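Local coordinates for protein uroporphyrin-III C-methyltransferase (Thermus thermophilus, PDB 1VE2) that probably transfers methyl groups from S-adenosyl-L-methionine to carbon atoms of uroporphyrinogen III in porphyrin biosynthesis, at residues 5-10 against 109-114; 29-34 against 77-82; 184-189 against 212-217; 13-18 against 37-42; 125-130 against 227-232. One frame throughout, in Å; residues are numbered along the deposited sequence.

Contact 1: residues 5-10 against 109-114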
# COMPACT_ATOMS: atom_id res chain seq x y z
N VAL A 5 21.15 6.76 -6.40
CA VAL A 5 20.51 5.47 -6.24
C VAL A 5 19.01 5.63 -6.06
O VAL A 5 18.56 6.50 -5.31
CB VAL A 5 21.08 4.72 -5.01
CG1 VAL A 5 20.34 3.40 -4.81
CG2 VAL A 5 22.58 4.48 -5.19
N TYR A 6 18.25 4.82 -6.77
CA TYR A 6 16.80 4.85 -6.65
C TYR A 6 16.38 3.52 -6.04
O TYR A 6 16.81 2.47 -6.51
CB TYR A 6 16.13 4.96 -8.02
CG TYR A 6 16.25 6.32 -8.67
CD1 TYR A 6 15.31 7.32 -8.41
CD2 TYR A 6 17.29 6.61 -9.55
CE1 TYR A 6 15.40 8.57 -9.02
CE2 TYR A 6 17.39 7.86 -10.17
CZ TYR A 6 16.44 8.83 -9.90
OH TYR A 6 16.52 10.07 -10.50
N LEU A 7 15.59 3.56 -4.97
CA LEU A 7 15.08 2.32 -4.38
C LEU A 7 13.69 2.26 -5.00
O LEU A 7 12.81 3.06 -4.66
CB LEU A 7 15.01 2.41 -2.85
CG LEU A 7 16.35 2.73 -2.15
CD1 LEU A 7 16.15 2.57 -0.64
CD2 LEU A 7 17.47 1.79 -2.63
N VAL A 8 13.52 1.31 -5.92
CA VAL A 8 12.28 1.18 -6.70
C VAL A 8 11.37 0.01 -6.41
O VAL A 8 11.82 -1.13 -6.32
CB VAL A 8 12.63 1.13 -8.21
CG1 VAL A 8 11.35 1.13 -9.08
CG2 VAL A 8 13.55 2.29 -8.57
N GLY A 9 10.08 0.31 -6.28
CA GLY A 9 9.09 -0.72 -6.05
C GLY A 9 8.60 -1.25 -7.39
O GLY A 9 8.24 -0.48 -8.27
N ALA A 10 8.58 -2.58 -7.54
CA ALA A 10 8.13 -3.19 -8.78
C ALA A 10 6.65 -3.54 -8.75
O ALA A 10 6.10 -4.02 -9.74
CB ALA A 10 8.95 -4.46 -9.08
N PHE A 109 19.93 9.75 -3.04
CA PHE A 109 18.99 8.67 -3.34
C PHE A 109 17.54 9.13 -3.28
O PHE A 109 17.22 10.14 -2.65
CB PHE A 109 19.20 7.50 -2.37
CG PHE A 109 18.66 7.74 -0.99
CD1 PHE A 109 17.36 7.36 -0.65
CD2 PHE A 109 19.43 8.39 -0.03
CE1 PHE A 109 16.84 7.61 0.63
CE2 PHE A 109 18.92 8.65 1.25
CZ PHE A 109 17.62 8.26 1.57
N GLU A 110 16.67 8.39 -3.96
CA GLU A 110 15.24 8.67 -3.97
C GLU A 110 14.53 7.34 -3.87
O GLU A 110 15.03 6.33 -4.36
CB GLU A 110 14.80 9.37 -5.27
CG GLU A 110 15.35 10.75 -5.46
CD GLU A 110 14.70 11.47 -6.64
OE1 GLU A 110 15.26 12.51 -7.07
OE2 GLU A 110 13.65 11.02 -7.13
N VAL A 111 13.37 7.34 -3.24
CA VAL A 111 12.59 6.12 -3.10
C VAL A 111 11.34 6.27 -3.96
O VAL A 111 10.65 7.29 -3.90
CB VAL A 111 12.20 5.87 -1.62
CG1 VAL A 111 11.37 4.60 -1.50
CG2 VAL A 111 13.48 5.77 -0.78
N VAL A 112 11.09 5.26 -4.78
CA VAL A 112 9.96 5.24 -5.71
C VAL A 112 8.96 4.19 -5.24
O VAL A 112 9.21 2.99 -5.38
CB VAL A 112 10.45 4.90 -7.12
CG1 VAL A 112 9.28 4.90 -8.10
CG2 VAL A 112 11.51 5.90 -7.54
N PRO A 113 7.83 4.64 -4.67
CA PRO A 113 6.76 3.78 -4.16
C PRO A 113 6.21 2.79 -5.18
O PRO A 113 6.23 3.06 -6.38
CB PRO A 113 5.68 4.79 -3.75
CG PRO A 113 6.45 5.99 -3.37
CD PRO A 113 7.52 6.06 -4.44
N GLY A 114 5.72 1.66 -4.68
CA GLY A 114 5.13 0.66 -5.55
C GLY A 114 3.87 0.11 -4.90
O GLY A 114 3.69 0.25 -3.70
O HOH W 1 6.18 1.08 -8.86

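Contact 2: residues 29-34 against 77-82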
# COMPACT_ATOMS: atom_id res chain seq x y z
N ALA A 29 18.09 4.13 -15.46
CA ALA A 29 19.07 3.45 -14.61
C ALA A 29 20.09 2.64 -15.42
O ALA A 29 19.72 1.83 -16.27
CB ALA A 29 18.36 2.54 -13.62
N GLU A 30 21.37 2.87 -15.15
CA GLU A 30 22.46 2.19 -15.85
C GLU A 30 22.64 0.76 -15.38
O GLU A 30 23.05 -0.11 -16.14
CB GLU A 30 23.77 2.95 -15.65
CG GLU A 30 23.74 4.37 -16.16
CD GLU A 30 24.95 5.16 -15.71
OE1 GLU A 30 26.09 4.70 -15.95
OE2 GLU A 30 24.77 6.24 -15.11
N VAL A 31 22.36 0.54 -14.10
CA VAL A 31 22.49 -0.78 -13.49
C VAL A 31 21.30 -0.97 -12.55
O VAL A 31 20.91 -0.04 -11.85
CB VAL A 31 23.81 -0.91 -12.69
CG1 VAL A 31 23.91 -2.29 -12.06
CG2 VAL A 31 25.00 -0.66 -13.61
N VAL A 32 20.74 -2.17 -12.54
CA VAL A 32 19.59 -2.46 -11.70
C VAL A 32 19.79 -3.75 -10.91
O VAL A 32 19.88 -4.83 -11.49
CB VAL A 32 18.31 -2.62 -12.55
CG1 VAL A 32 17.09 -2.85 -11.65
CG2 VAL A 32 18.11 -1.39 -13.41
N LEU A 33 19.89 -3.62 -9.58
CA LEU A 33 20.05 -4.79 -8.72
C LEU A 33 18.63 -5.19 -8.34
O LEU A 33 18.01 -4.56 -7.48
CB LEU A 33 20.85 -4.43 -7.45
CG LEU A 33 22.19 -3.68 -7.55
CD1 LEU A 33 23.07 -4.14 -6.38
CD2 LEU A 33 22.89 -3.96 -8.85
N HIS A 34 18.13 -6.24 -8.97
CA HIS A 34 16.75 -6.68 -8.76
C HIS A 34 16.56 -8.01 -8.06
O HIS A 34 17.35 -8.95 -8.25
CB HIS A 34 16.04 -6.74 -10.12
CG HIS A 34 16.52 -7.86 -11.00
ND1 HIS A 34 16.09 -9.16 -10.85
CD2 HIS A 34 17.42 -7.87 -12.02
CE1 HIS A 34 16.69 -9.92 -11.74
NE2 HIS A 34 17.50 -9.17 -12.46
N GLU A 77 31.02 5.78 -8.28
CA GLU A 77 31.67 5.67 -9.58
C GLU A 77 31.02 6.70 -10.50
O GLU A 77 31.45 6.90 -11.64
CB GLU A 77 31.48 4.27 -10.16
CG GLU A 77 32.45 3.22 -9.63
CD GLU A 77 32.14 1.83 -10.15
OE1 GLU A 77 31.70 1.73 -11.31
OE2 GLU A 77 32.35 0.85 -9.41
N GLY A 78 29.96 7.33 -10.00
CA GLY A 78 29.25 8.34 -10.77
C GLY A 78 28.07 7.82 -11.58
O GLY A 78 27.55 8.52 -12.44
N ARG A 79 27.64 6.60 -11.29
CA ARG A 79 26.52 5.99 -12.02
C ARG A 79 25.16 6.20 -11.37
O ARG A 79 25.06 6.41 -10.16
CB ARG A 79 26.76 4.49 -12.17
CG ARG A 79 27.86 4.10 -13.15
CD ARG A 79 28.11 2.60 -13.06
NE ARG A 79 28.76 2.07 -14.25
CZ ARG A 79 28.18 1.96 -15.45
NH1 ARG A 79 26.93 2.35 -15.62
NH2 ARG A 79 28.85 1.45 -16.47
N VAL A 80 24.11 6.14 -12.19
CA VAL A 80 22.73 6.26 -11.74
C VAL A 80 22.27 4.81 -11.69
O VAL A 80 22.23 4.14 -12.71
CB VAL A 80 21.84 7.01 -12.74
CG1 VAL A 80 20.38 6.89 -12.33
CG2 VAL A 80 22.26 8.47 -12.80
N VAL A 81 21.92 4.33 -10.51
CA VAL A 81 21.52 2.94 -10.39
C VAL A 81 20.22 2.77 -9.64
O VAL A 81 19.72 3.69 -8.99
CB VAL A 81 22.64 2.13 -9.71
CG1 VAL A 81 23.90 2.20 -10.57
CG2 VAL A 81 22.92 2.67 -8.33
N ALA A 82 19.66 1.57 -9.74
CA ALA A 82 18.40 1.28 -9.07
C ALA A 82 18.40 -0.06 -8.38
O ALA A 82 19.02 -1.02 -8.85
CB ALA A 82 17.25 1.33 -10.08

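Contact 3: residues 184-189 against 212-217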
# COMPACT_ATOMS: atom_id res chain seq x y z
N LEU A 184 -6.35 -17.59 1.47
CA LEU A 184 -4.96 -17.86 1.12
C LEU A 184 -4.83 -17.48 -0.35
O LEU A 184 -5.48 -18.06 -1.21
CB LEU A 184 -4.63 -19.34 1.33
CG LEU A 184 -4.69 -19.85 2.78
CD1 LEU A 184 -4.39 -21.34 2.81
CD2 LEU A 184 -3.69 -19.09 3.64
N LEU A 185 -3.99 -16.49 -0.64
CA LEU A 185 -3.82 -16.04 -2.01
C LEU A 185 -2.37 -16.14 -2.46
O LEU A 185 -1.50 -15.45 -1.93
CB LEU A 185 -4.30 -14.59 -2.15
CG LEU A 185 -5.69 -14.28 -1.57
CD1 LEU A 185 -5.59 -14.10 -0.06
CD2 LEU A 185 -6.24 -13.02 -2.21
N ALA A 186 -2.13 -17.01 -3.43
CA ALA A 186 -0.78 -17.20 -3.93
C ALA A 186 -0.61 -16.71 -5.36
O ALA A 186 -1.54 -16.79 -6.16
CB ALA A 186 -0.39 -18.67 -3.83
N ARG A 187 0.58 -16.21 -5.65
CA ARG A 187 0.94 -15.72 -6.98
C ARG A 187 -0.11 -14.82 -7.62
O ARG A 187 -0.40 -14.94 -8.81
CB ARG A 187 1.25 -16.91 -7.89
CG ARG A 187 2.33 -17.84 -7.34
CD ARG A 187 2.54 -19.06 -8.23
NE ARG A 187 3.14 -18.70 -9.51
CZ ARG A 187 4.42 -18.35 -9.67
NH1 ARG A 187 5.24 -18.33 -8.63
NH2 ARG A 187 4.87 -18.03 -10.88
N VAL A 188 -0.67 -13.90 -6.84
CA VAL A 188 -1.68 -12.99 -7.37
C VAL A 188 -1.05 -12.13 -8.47
O VAL A 188 0.02 -11.56 -8.28
CB VAL A 188 -2.24 -12.06 -6.28
CG1 VAL A 188 -3.28 -11.11 -6.89
CG2 VAL A 188 -2.85 -12.88 -5.16
N GLY A 189 -1.73 -12.06 -9.61
CA GLY A 189 -1.24 -11.26 -10.72
C GLY A 189 -0.22 -12.00 -11.58
O GLY A 189 0.23 -11.47 -12.59
N SER A 212 3.82 -20.67 -4.15
CA SER A 212 4.55 -19.67 -3.39
C SER A 212 5.12 -18.56 -4.29
O SER A 212 5.42 -18.79 -5.47
CB SER A 212 5.70 -20.32 -2.61
OG SER A 212 5.20 -21.19 -1.61
N PRO A 213 5.26 -17.34 -3.75
CA PRO A 213 4.91 -16.96 -2.38
C PRO A 213 3.40 -16.77 -2.25
O PRO A 213 2.70 -16.70 -3.26
CB PRO A 213 5.67 -15.65 -2.18
CG PRO A 213 5.57 -15.03 -3.54
CD PRO A 213 5.89 -16.21 -4.46
N ALA A 214 2.90 -16.68 -1.03
CA ALA A 214 1.47 -16.51 -0.83
C ALA A 214 1.14 -15.53 0.29
O ALA A 214 1.98 -15.20 1.13
CB ALA A 214 0.82 -17.85 -0.55
N LEU A 215 -0.11 -15.06 0.28
CA LEU A 215 -0.61 -14.11 1.27
C LEU A 215 -1.72 -14.78 2.05
O LEU A 215 -2.41 -15.67 1.54
CB LEU A 215 -1.21 -12.88 0.60
CG LEU A 215 -0.39 -11.93 -0.27
CD1 LEU A 215 -1.32 -10.86 -0.84
CD2 LEU A 215 0.71 -11.29 0.56
N LEU A 216 -1.91 -14.33 3.28
CA LEU A 216 -2.97 -14.85 4.14
C LEU A 216 -3.74 -13.64 4.67
O LEU A 216 -3.13 -12.66 5.08
CB LEU A 216 -2.38 -15.64 5.31
CG LEU A 216 -3.33 -16.23 6.35
CD1 LEU A 216 -2.61 -17.34 7.13
CD2 LEU A 216 -3.82 -15.14 7.30
N VAL A 217 -5.06 -13.72 4.63
CA VAL A 217 -5.91 -12.65 5.15
C VAL A 217 -6.97 -13.30 6.02
O VAL A 217 -7.69 -14.20 5.57
CB VAL A 217 -6.60 -11.86 4.02
CG1 VAL A 217 -7.34 -10.66 4.61
CG2 VAL A 217 -5.59 -11.41 2.98

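Contact 4: residues 13-18 against 37-42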
# COMPACT_ATOMS: atom_id res chain seq x y z
N GLY A 13 2.87 -7.50 -9.13
CA GLY A 13 2.81 -8.37 -10.29
C GLY A 13 3.34 -7.82 -11.60
O GLY A 13 4.50 -7.43 -11.70
N GLY A 14 2.48 -7.82 -12.62
CA GLY A 14 2.86 -7.35 -13.94
C GLY A 14 3.26 -5.89 -14.00
O GLY A 14 2.97 -5.12 -13.08
N PRO A 15 3.91 -5.47 -15.10
CA PRO A 15 4.35 -4.09 -15.27
C PRO A 15 3.24 -3.05 -15.35
O PRO A 15 3.49 -1.86 -15.20
CB PRO A 15 5.19 -4.14 -16.54
CG PRO A 15 4.55 -5.22 -17.33
CD PRO A 15 4.25 -6.28 -16.29
N GLU A 16 2.00 -3.49 -15.56
CA GLU A 16 0.88 -2.55 -15.65
C GLU A 16 0.64 -1.86 -14.31
O GLU A 16 0.01 -0.79 -14.26
CB GLU A 16 -0.40 -3.26 -16.10
CG GLU A 16 -0.99 -4.16 -15.03
CD GLU A 16 -1.91 -5.19 -15.60
OE1 GLU A 16 -2.82 -4.82 -16.38
OE2 GLU A 16 -1.74 -6.39 -15.27
N HIS A 17 1.13 -2.47 -13.22
CA HIS A 17 0.97 -1.87 -11.90
C HIS A 17 2.16 -1.01 -11.48
O HIS A 17 2.17 -0.46 -10.38
CB HIS A 17 0.70 -2.96 -10.85
CG HIS A 17 -0.56 -3.72 -11.11
ND1 HIS A 17 -1.80 -3.12 -11.10
CD2 HIS A 17 -0.76 -5.01 -11.46
CE1 HIS A 17 -2.72 -4.01 -11.44
NE2 HIS A 17 -2.11 -5.17 -11.66
N LEU A 18 3.17 -0.92 -12.34
CA LEU A 18 4.33 -0.07 -12.06
C LEU A 18 3.81 1.36 -12.10
O LEU A 18 2.87 1.64 -12.82
CB LEU A 18 5.39 -0.21 -13.16
CG LEU A 18 6.37 -1.37 -13.13
CD1 LEU A 18 7.23 -1.37 -14.39
CD2 LEU A 18 7.23 -1.24 -11.88
N LEU A 37 12.76 -12.81 -7.68
CA LEU A 37 11.34 -13.01 -7.96
C LEU A 37 10.59 -11.83 -8.60
O LEU A 37 9.37 -11.75 -8.49
CB LEU A 37 10.61 -13.43 -6.67
CG LEU A 37 9.56 -14.55 -6.70
CD1 LEU A 37 9.18 -14.89 -5.26
CD2 LEU A 37 8.32 -14.14 -7.50
N VAL A 38 11.30 -10.92 -9.25
CA VAL A 38 10.62 -9.79 -9.89
C VAL A 38 10.02 -10.24 -11.22
O VAL A 38 10.69 -10.89 -12.02
CB VAL A 38 11.58 -8.60 -10.11
CG1 VAL A 38 10.94 -7.57 -11.04
CG2 VAL A 38 11.90 -7.94 -8.77
N HIS A 39 8.76 -9.89 -11.43
CA HIS A 39 8.02 -10.25 -12.65
C HIS A 39 8.82 -9.98 -13.92
O HIS A 39 9.41 -8.91 -14.09
CB HIS A 39 6.69 -9.49 -12.69
CG HIS A 39 5.72 -10.02 -13.69
ND1 HIS A 39 5.87 -9.84 -15.05
CD2 HIS A 39 4.56 -10.71 -13.53
CE1 HIS A 39 4.84 -10.39 -15.68
NE2 HIS A 39 4.04 -10.92 -14.78
N PRO A 40 8.84 -10.96 -14.84
CA PRO A 40 9.56 -10.86 -16.12
C PRO A 40 9.20 -9.61 -16.92
O PRO A 40 10.07 -8.99 -17.52
CB PRO A 40 9.16 -12.14 -16.84
CG PRO A 40 8.95 -13.12 -15.72
CD PRO A 40 8.20 -12.28 -14.70
N GLY A 41 7.92 -9.26 -16.92
CA GLY A 41 7.46 -8.10 -17.66
C GLY A 41 8.04 -6.80 -17.13
O GLY A 41 8.23 -5.84 -17.88
N VAL A 42 8.31 -6.76 -15.83
CA VAL A 42 8.90 -5.58 -15.23
C VAL A 42 10.39 -5.52 -15.59
O VAL A 42 10.89 -4.48 -16.01
CB VAL A 42 8.74 -5.57 -13.68
CG1 VAL A 42 9.45 -4.38 -13.09
CG2 VAL A 42 7.26 -5.54 -13.32

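Contact 5: residues 125-130 against 227-232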
# COMPACT_ATOMS: atom_id res chain seq x y z
N LEU A 125 -7.63 -7.73 -6.80
CA LEU A 125 -8.65 -8.76 -6.88
C LEU A 125 -10.00 -8.22 -6.42
O LEU A 125 -10.98 -8.96 -6.33
CB LEU A 125 -8.27 -9.98 -6.04
CG LEU A 125 -7.09 -10.79 -6.59
CD1 LEU A 125 -6.75 -11.93 -5.63
CD2 LEU A 125 -7.44 -11.34 -7.96
N GLY A 126 -10.04 -6.92 -6.14
CA GLY A 126 -11.27 -6.28 -5.70
C GLY A 126 -11.70 -6.72 -4.32
O GLY A 126 -12.90 -6.79 -4.02
N LEU A 127 -10.73 -7.03 -3.47
CA LEU A 127 -11.02 -7.48 -2.11
C LEU A 127 -10.65 -6.42 -1.08
O LEU A 127 -9.52 -5.95 -1.03
CB LEU A 127 -10.25 -8.77 -1.84
CG LEU A 127 -10.46 -9.87 -2.88
CD1 LEU A 127 -9.55 -11.04 -2.54
CD2 LEU A 127 -11.92 -10.30 -2.93
N PRO A 128 -11.62 -6.02 -0.23
CA PRO A 128 -11.40 -5.01 0.81
C PRO A 128 -10.82 -5.58 2.11
O PRO A 128 -11.01 -6.76 2.42
CB PRO A 128 -12.80 -4.45 1.02
CG PRO A 128 -13.65 -5.69 0.92
CD PRO A 128 -13.04 -6.42 -0.29
N LEU A 129 -10.09 -4.74 2.85
CA LEU A 129 -9.49 -5.13 4.12
C LEU A 129 -10.33 -4.58 5.25
O LEU A 129 -10.18 -4.98 6.40
CB LEU A 129 -8.06 -4.58 4.23
CG LEU A 129 -7.05 -5.28 3.31
CD1 LEU A 129 -5.69 -4.61 3.42
CD2 LEU A 129 -6.97 -6.75 3.70
N THR A 130 -11.21 -3.65 4.92
CA THR A 130 -12.11 -3.06 5.90
C THR A 130 -13.48 -2.95 5.25
O THR A 130 -13.58 -2.86 4.03
CB THR A 130 -11.65 -1.65 6.33
OG1 THR A 130 -11.51 -0.82 5.16
CG2 THR A 130 -10.31 -1.73 7.06
N GLU A 227 -18.18 -13.68 -2.73
CA GLU A 227 -18.99 -12.91 -3.65
C GLU A 227 -18.19 -11.88 -4.44
O GLU A 227 -18.60 -11.48 -5.53
CB GLU A 227 -20.12 -12.23 -2.86
CG GLU A 227 -20.97 -11.24 -3.65
CD GLU A 227 -22.16 -10.74 -2.85
OE1 GLU A 227 -22.04 -10.59 -1.62
OE2 GLU A 227 -23.22 -10.48 -3.45
N LEU A 228 -17.04 -11.46 -3.92
CA LEU A 228 -16.22 -10.47 -4.60
C LEU A 228 -15.04 -11.00 -5.40
O LEU A 228 -14.57 -10.34 -6.33
CB LEU A 228 -15.71 -9.45 -3.57
CG LEU A 228 -16.75 -8.49 -3.01
CD1 LEU A 228 -16.12 -7.61 -1.94
CD2 LEU A 228 -17.31 -7.63 -4.14
N LEU A 229 -14.55 -12.18 -5.05
CA LEU A 229 -13.40 -12.77 -5.72
C LEU A 229 -13.49 -12.90 -7.24
O LEU A 229 -12.55 -12.52 -7.95
CB LEU A 229 -13.09 -14.14 -5.12
CG LEU A 229 -11.79 -14.75 -5.65
CD1 LEU A 229 -10.63 -13.80 -5.37
CD2 LEU A 229 -11.55 -16.11 -4.99
N PRO A 230 -14.60 -13.44 -7.78
CA PRO A 230 -14.71 -13.58 -9.23
C PRO A 230 -14.35 -12.29 -9.98
O PRO A 230 -14.58 -11.19 -9.48
CB PRO A 230 -16.17 -13.97 -9.42
CG PRO A 230 -16.44 -14.80 -8.20
CD PRO A 230 -15.80 -13.97 -7.10
N LYS A 231 -13.79 -12.43 -11.17
CA LYS A 231 -13.41 -11.25 -11.96
C LYS A 231 -14.36 -11.08 -13.14
O LYS A 231 -15.13 -11.99 -13.47
CB LYS A 231 -11.98 -11.40 -12.46
N ASP A 232 -14.33 -9.91 -13.77
CA ASP A 232 -15.19 -9.68 -14.93
C ASP A 232 -14.75 -10.64 -16.02
O ASP A 232 -13.58 -10.68 -16.40
CB ASP A 232 -15.07 -8.23 -15.42
CG ASP A 232 -15.77 -8.02 -16.75
OD1 ASP A 232 -16.87 -8.58 -16.94
OD2 ASP A 232 -15.23 -7.27 -17.60
O HOH W 2 -11.43 -10.16 -8.75
O HOH W 3 -14.46 -7.53 -6.16

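Contact 1: residues 5-10 against 109-114
V112 N donates to L7 O over 2.8 Å at 178°, an almost straight bond in a ladder that joins strands 5-9 and 109-112 in parallel. The ladder has the alternation expected of parallel strands: E110 N reaches V5 O at 3.0 Å, L7 N returns to E110 O at 2.9 Å, and G9 N closes the series on V112 O at 3.0 Å. Past the last ladder bond one water bridges the two chains, donating to G9 O (2.7 Å) and, from farther off, to P113 O. On one face Y6 and E110 both hold CG anti to the carbonyl carbon (chi1 -73° and -67°), which sends ring and carboxylate the same way, side by side. The carboxylate arrives at the ring edge, with E110 OE2 3.6 Å from Y6 CE1. Its stronger partners are lysines: K4 pairs with OE1 and K21 with OE2, and K4 also binds Y6 OH. V112 CG2 lies 4.1 Å from Y6 CD1 and continues this face. On the reverse face L7 CD1 touches V111 CG2, while V5 packs on F109. Strand 109-112 is outermost in the parallel sheet of the N-terminal alpha/beta domain of the tetrapyrrole methylase fold, and strand 80-85 flanks 5-9. Helix 20-28 covers the Y6, V8 and V112 face; helix 95-105 lies against V5 and F109.

Contact 2: residues 29-34 against 77-82
A82 O is gripped by two groups of the neighbouring strand: L33 N donates a hydrogen bond of 2.8 Å, and the CA-H of V32 approaches, its CA 3.2 Å from that oxygen. One step back, A82 N gives its hydrogen to V31 O at 2.9 Å; the strands 31-34 and 80-82 run parallel, 18° apart. Before the strands proper begin, E30 prolongs the pairing with both its backbone and its side chain. E30 N donates to V80 O at 2.9 Å, and the carboxylate oxygen OE2 takes V80 N in return at 3.0 Å, met from well above the carboxylate plane. With CG beside its own backbone N (chi1 -60°) and the chain extended beyond, E30 also brings OE1 close to R79 NH1, in a salt bridge whose modelled length is doubtfully short. V31 N, in contrast, is buried here and has no partner in the model. The apolar part is made by alanine and valine: A29 CB meets A82 CB at 3.9 Å, and V31 CB touches V81 CG1 at 3.8 Å. Both are inner strands of the parallel N-terminal sheet, and the chain enters 80-85 from helix 64-76 through a Schellman motif at G78. Strand 49-52 flanks 31-34 and strand 4-9 flanks 80-85, while helix 64-76 sets L74 against V31, R79 and V81 and L71 against L33.

Contact 3: residues 184-189 against 212-217
L185 and L215 form the hydrogen-bonded pair of an antiparallel ladder in the mixed five-stranded sheet of the C-terminal half, the second alpha/beta unit of the tetrapyrrole methylase fold. L185 N donates to L215 O at 2.8 Å, and L215 N returns to L185 O at 2.6 Å. Followed outward, the L185 side chain starts with CB facing L215 CB at 4.5 Å. CG turns to the side of the backbone N (chi1 -49°), and chi2 of 80° then turns the two methyls to different neighbours. L185 CD1 lies 4.1 Å from V217 CG2 and also against the carbonyl of L215, while CD2 packs on L125 and L127. Helix 119-124 covers this same face through A121 and L122. On the other face L184 and L216 lie side by side, L184 CD2 4.0 Å from L216 CG, and A186 CB meets A214 CB at 3.6 Å. Past the strand end, R187 takes left-handed backbone angles and its N donates to the carbonyl O of P213, a proline preceded by a cis peptide bond. The R187 side chain bends at chi3; NE binds P191 O, while NH1 donates a hydrogen bond to S212 O, 3.2 Å away and only 1° out of the guanidinium plane.

Contact 4: residues 13-18 against 37-42
H39 turns its CG away from the backbone N (chi1 -166°), and chi2 of -73° then presents the imidazole broadside to the loop at G13 and G14. G14 CA sits over the ring face, 3.8 Å from its centroid and nearly on the normal, a CH-pi contact. H39 CB itself lies 3.2 Å from G13 O. In the plane of the ring, ND1 accepts from G41 N at 2.8 Å, so that H39 is the N-cap of the short helix 40-43 while its face serves the glycine loop; the capping bond probably helps hold the ring's rotation. W190 adds an edge-to-face contact with H39. Packing extends from here to the first helical residues. The P15 ring lies against the backbone of G41, with P15 CB 3.7 Å from G41 O. V42 splits its two methyls between neighbours: CG2 reaches P15 CA at 3.8 Å, whereas CG1 touches L18 CD1 at 4.0 Å. L45 and L23 also pack around L18. E16 and L18 make backbone hydrogen bonds with the second subunit, which places the loop at the dimer interface. Lying between the first strand and helix 20-28, segment 13-18 is consistent with being the later part of the glycine-rich loop that follows the first strand in tetrapyrrole methylases, which in relatives lies by the cleft between the two domains.

Contact 5: residues 125-130 against 227-232
L125 and L229 present their carbonyls to one water, with L125 O and L229 O each 2.7 Å from it; more acceptors surround that water than it has protons, so not all can be served at once. A second water bridges the chains on firmer terms, donating to G126 O at 2.7 Å and to L228 O at 2.8 Å. The loop leaves helix 119-124 through a Schellman motif with G126, of positive phi, at C-prime, where L127 N bonds back to L122 O. The apolar side is built from leucine and proline. P128 CD touches L228 CD1 at 3.7 Å. The side chains of L127 and L228 pass one another, running opposite ways, with L127 CD2 3.9 Å from L228 CB, while L127 CD1 meets L229 CD1 at 4.1 Å. L229 reaches that methyl although its CB sets off away from the loop: its CG lies opposite the backbone N (chi1 -173°), and the tip swings back. L229 also packs on V195 and L197 of strand 194-199. From the second subunit, M90 packs on P128 and A99 on L228, and R104 forms a salt bridge with E227.

From the N terminus, strand 4-9 opens the long loop that contact 1 closes at 109-114, and contacts 2 and 4 fall within it. Contact 4 starts first, at 13-18, and its second segment falls between 29-34 and 77-82, so it crosses contact 2. Contacts 1 and 2 share the parallel sheet through neighbouring strands 4-9 and 80-85, while contact 4 packs beside A10, beyond the end of the first strand. In the C-terminal half contact 5 spans 125-130 to 227-232 and encloses contact 3, whose L185 touches both L125 and L127. P213 on L37 joins contacts 3 and 4 across the two halves.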